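Local coordinates for extracellular solute-binding protein family 5 (PDB 4ONY) that probably serves as the periplasmic solute-binding component of an ABC transporter, likely capturing peptides or related solutes for import, at residues R319-D324 with D481-L486. Sequence-based numbering, arbitrary orientation.
Sequences RPIFAD and DYDMIL
Arg-319 reaches across to two aspartates of 481-486 and shows how one guanidinium can bridge alternate residues of a chain. Arg-319 NH1 donates to Asp-483 OD1 at 2.9 Å, and NH2 of the same arginine to Asp-481 OD1 at 3.0 Å, both salt bridges with the acceptor near the guanidinium plane. The carboxylates are used differently: Asp-481 is met on its anti side, whereas Asp-483 is approached from above its plane, 52° out of it. Between them the Tyr-482 carbonyl lies over one guanidinium face, its oxygen 3.3 Å above the plane and offset toward the rim. The Arg-319 chain is bent at chi2 (-97°), and its guanidinium ends beside the Tyr-482 carbonyl, between the two carboxylates.

Beside this salt-bridge network, Ile-321 CD1 packs 3.7 Å from Asp-483 CG and also covers the centre of one face of the Phe-322 ring. The Phe-322 ring turns its edge to the Asp-483 carbonyl, Phe-322 CE2 lying 3.3 Å from Asp-483 O, while CZ touches Met-484 CE.

Farther out, Glu-437 N binds Asp-483 OD2, and Asn-316 ND2 holds the Tyr-482 carbonyl. Phe-322 meets Phe-315 and Phe-436 edge-to-face. The contact thus joins the loop between strand 310-315 and helix 325-333 to the residues leading into strand 484-489 and to that strand's first residue, between strands 310-315 and 435-440 in a mixed sheet.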
ATOM      1  N   ARG A 319     -12.791 -10.802 -23.168  1.00 14.86           N
ATOM      2  CA  ARG A 319     -13.976 -10.624 -23.996  1.00 15.56           C
ATOM      3  C   ARG A 319     -13.547 -10.170 -25.391  1.00 15.11           C
ATOM      4  O   ARG A 319     -12.740  -9.235 -25.515  1.00 14.76           O
ATOM      5  CB  ARG A 319     -14.912  -9.592 -23.360  1.00 16.98           C
ATOM      6  CG  ARG A 319     -15.472 -10.023 -21.998  1.00 17.59           C
ATOM      7  CD  ARG A 319     -16.832 -10.620 -22.150  1.00 17.46           C
ATOM      8  NE  ARG A 319     -17.222 -11.451 -21.010  1.00 16.93           N
ATOM      9  CZ  ARG A 319     -18.105 -11.109 -20.078  1.00 16.98           C
ATOM     10  NH1 ARG A 319     -18.743  -9.920 -20.093  1.00 16.24           N
ATOM     11  NH2 ARG A 319     -18.384 -11.994 -19.129  1.00 17.64           N
ATOM     12  N   PRO A 320     -14.075 -10.798 -26.460  1.00 14.72           N
ATOM     13  CA  PRO A 320     -13.611 -10.402 -27.780  1.00 14.38           C
ATOM     14  C   PRO A 320     -13.693  -8.870 -28.062  1.00 13.80           C
ATOM     15  O   PRO A 320     -12.842  -8.285 -28.767  1.00 13.98           O
ATOM     16  CB  PRO A 320     -14.557 -11.177 -28.695  1.00 15.71           C
ATOM     17  CG  PRO A 320     -14.820 -12.448 -27.910  1.00 15.85           C
ATOM     18  CD  PRO A 320     -14.873 -12.030 -26.488  1.00 15.63           C
ATOM     19  N   ILE A 321     -14.714  -8.210 -27.543  1.00 13.39           N
ATOM     20  CA  ILE A 321     -14.827  -6.763 -27.760  1.00 13.32           C
ATOM     21  C   ILE A 321     -13.558  -6.002 -27.375  1.00 12.47           C
ATOM     22  O   ILE A 321     -13.314  -4.930 -27.912  1.00 12.02           O
ATOM     23  CB  ILE A 321     -15.986  -6.127 -26.963  1.00 13.88           C
ATOM     24  CG1 ILE A 321     -15.894  -6.513 -25.497  1.00 14.12           C
ATOM     25  CG2 ILE A 321     -17.319  -6.537 -27.574  1.00 14.56           C
ATOM     26  CD1 ILE A 321     -16.880  -5.783 -24.621  1.00 14.92           C
ATOM     27  N   PHE A 322     -12.779  -6.540 -26.426  1.00 12.11           N
ATOM     28  CA  PHE A 322     -11.630  -5.828 -25.866  1.00 11.69           C
ATOM     29  C   PHE A 322     -10.310  -6.597 -26.060  1.00 12.00           C
ATOM     30  O   PHE A 322      -9.316  -6.291 -25.407  1.00 11.63           O
ATOM     31  CB  PHE A 322     -11.831  -5.578 -24.371  1.00 11.74           C
ATOM     32  CG  PHE A 322     -12.919  -4.570 -24.004  1.00 11.39           C
ATOM     33  CD1 PHE A 322     -13.221  -3.475 -24.808  1.00 12.16           C
ATOM     34  CD2 PHE A 322     -13.524  -4.657 -22.782  1.00 11.67           C
ATOM     35  CE1 PHE A 322     -14.182  -2.550 -24.444  1.00 11.87           C
ATOM     36  CE2 PHE A 322     -14.479  -3.736 -22.388  1.00 11.70           C
ATOM     37  CZ  PHE A 322     -14.801  -2.677 -23.226  1.00 11.66           C
ATOM     38  N   ALA A 323     -10.286  -7.573 -26.972  1.00 11.95           N
ATOM     39  CA  ALA A 323      -9.085  -8.340 -27.189  1.00 12.20           C
ATOM     40  C   ALA A 323      -7.965  -7.584 -27.924  1.00 11.95           C
ATOM     41  O   ALA A 323      -6.784  -7.924 -27.814  1.00 11.36           O
ATOM     42  CB  ALA A 323      -9.435  -9.609 -27.949  1.00 13.11           C
ATOM     43  N   ASP A 324      -8.334  -6.542 -28.650  1.00 11.75           N
ATOM     44  CA  ASP A 324      -7.412  -5.860 -29.543  1.00 11.46           C
ATOM     45  C   ASP A 324      -6.892  -4.669 -28.792  1.00 11.13           C
ATOM     46  O   ASP A 324      -7.648  -3.738 -28.463  1.00 10.57           O
ATOM     47  CB  ASP A 324      -8.170  -5.430 -30.831  1.00 11.95           C
ATOM     48  CG  ASP A 324      -7.263  -4.900 -31.914  1.00 12.25           C
ATOM     49  OD1 ASP A 324      -6.186  -4.357 -31.582  1.00 12.39           O
ATOM     50  OD2 ASP A 324      -7.647  -5.044 -33.099  1.00 12.31           O
ATOM     51  N   ASP A 481     -16.625 -12.258 -14.825  1.00 15.55           N
ATOM     52  CA  ASP A 481     -17.889 -12.088 -15.563  1.00 15.50           C
ATOM     53  C   ASP A 481     -18.282 -10.586 -15.726  1.00 14.98           C
ATOM     54  O   ASP A 481     -19.142 -10.098 -15.016  1.00 15.10           O
ATOM     55  CB  ASP A 481     -19.005 -12.900 -14.913  1.00 16.18           C
ATOM     56  CG  ASP A 481     -20.297 -12.795 -15.676  1.00 16.51           C
ATOM     57  OD1 ASP A 481     -20.286 -12.301 -16.835  1.00 16.36           O
ATOM     58  OD2 ASP A 481     -21.307 -13.201 -15.109  1.00 16.93           O
ATOM     59  N   TYR A 482     -17.556  -9.863 -16.578  1.00 14.05           N
ATOM     60  CA  TYR A 482     -17.782  -8.445 -16.824  1.00 14.13           C
ATOM     61  C   TYR A 482     -17.031  -8.022 -18.116  1.00 13.35           C
ATOM     62  O   TYR A 482     -16.080  -8.694 -18.531  1.00 12.88           O
ATOM     63  CB  TYR A 482     -17.308  -7.579 -15.635  1.00 14.31           C
ATOM     64  CG  TYR A 482     -15.882  -7.891 -15.225  1.00 14.42           C
ATOM     65  CD1 TYR A 482     -14.804  -7.316 -15.882  1.00 14.23           C
ATOM     66  CD2 TYR A 482     -15.622  -8.781 -14.184  1.00 14.51           C
ATOM     67  CE1 TYR A 482     -13.496  -7.625 -15.524  1.00 14.47           C
ATOM     68  CE2 TYR A 482     -14.328  -9.097 -13.829  1.00 14.41           C
ATOM     69  CZ  TYR A 482     -13.262  -8.514 -14.508  1.00 13.93           C
ATOM     70  OH  TYR A 482     -11.995  -8.869 -14.162  1.00 13.69           O
ATOM     71  N   ASP A 483     -17.464  -6.916 -18.711  1.00 12.83           N
ATOM     72  CA  ASP A 483     -16.759  -6.266 -19.796  1.00 12.54           C
ATOM     73  C   ASP A 483     -15.723  -5.317 -19.197  1.00 12.86           C
ATOM     74  O   ASP A 483     -14.531  -5.398 -19.513  1.00 12.47           O
ATOM     75  CB  ASP A 483     -17.723  -5.467 -20.695  1.00 12.52           C
ATOM     76  CG  ASP A 483     -18.690  -6.352 -21.451  1.00 12.77           C
ATOM     77  OD1 ASP A 483     -18.338  -7.531 -21.709  1.00 12.27           O
ATOM     78  OD2 ASP A 483     -19.793  -5.871 -21.776  1.00 12.60           O
ATOM     79  N   MET A 484     -16.192  -4.420 -18.341  1.00 12.86           N
ATOM     80  CA  MET A 484     -15.355  -3.376 -17.750  1.00 12.97           C
ATOM     81  C   MET A 484     -15.804  -3.143 -16.309  1.00 13.59           C
ATOM     82  O   MET A 484     -17.049  -3.261 -16.005  1.00 13.30           O
ATOM     83  CB  MET A 484     -15.492  -2.086 -18.566  1.00 13.40           C
ATOM     84  CG  MET A 484     -14.696  -0.911 -18.009  1.00 13.88           C
ATOM     85  SD  MET A 484     -14.737   0.583 -19.028  1.00 13.96           S
ATOM     86  CE  MET A 484     -13.649   0.117 -20.367  1.00 14.09           C
ATOM     87  N   ILE A 485     -14.838  -2.851 -15.432  1.00 12.94           N
ATOM     88  CA  ILE A 485     -15.085  -2.457 -14.044  1.00 13.47           C
ATOM     89  C   ILE A 485     -14.153  -1.303 -13.699  1.00 14.14           C
ATOM     90  O   ILE A 485     -13.272  -0.964 -14.492  1.00 15.13           O
ATOM     91  CB  ILE A 485     -14.758  -3.620 -13.024  1.00 13.53           C
ATOM     92  CG1 ILE A 485     -13.332  -4.149 -13.226  1.00 13.17           C
ATOM     93  CG2 ILE A 485     -15.769  -4.778 -13.164  1.00 13.87           C
ATOM     94  CD1 ILE A 485     -12.883  -5.244 -12.260  1.00 14.05           C
ATOM     95  N   LEU A 486     -14.296  -0.758 -12.492  1.00 14.56           N
ATOM     96  CA  LEU A 486     -13.263   0.074 -11.892  0.50 15.10           C
ATOM     97  C   LEU A 486     -12.377  -0.843 -11.030  1.00 15.32           C
ATOM     98  O   LEU A 486     -12.886  -1.697 -10.280  1.00 15.82           O
ATOM     99  CB  LEU A 486     -13.870   1.203 -11.048  0.50 15.69           C
ATOM    100  CG  LEU A 486     -14.558   2.390 -11.743  0.50 15.90           C
ATOM    101  CD1 LEU A 486     -16.024   2.103 -11.955  0.50 16.43           C
ATOM    102  CD2 LEU A 486     -14.474   3.628 -10.892  0.50 16.28           C
TER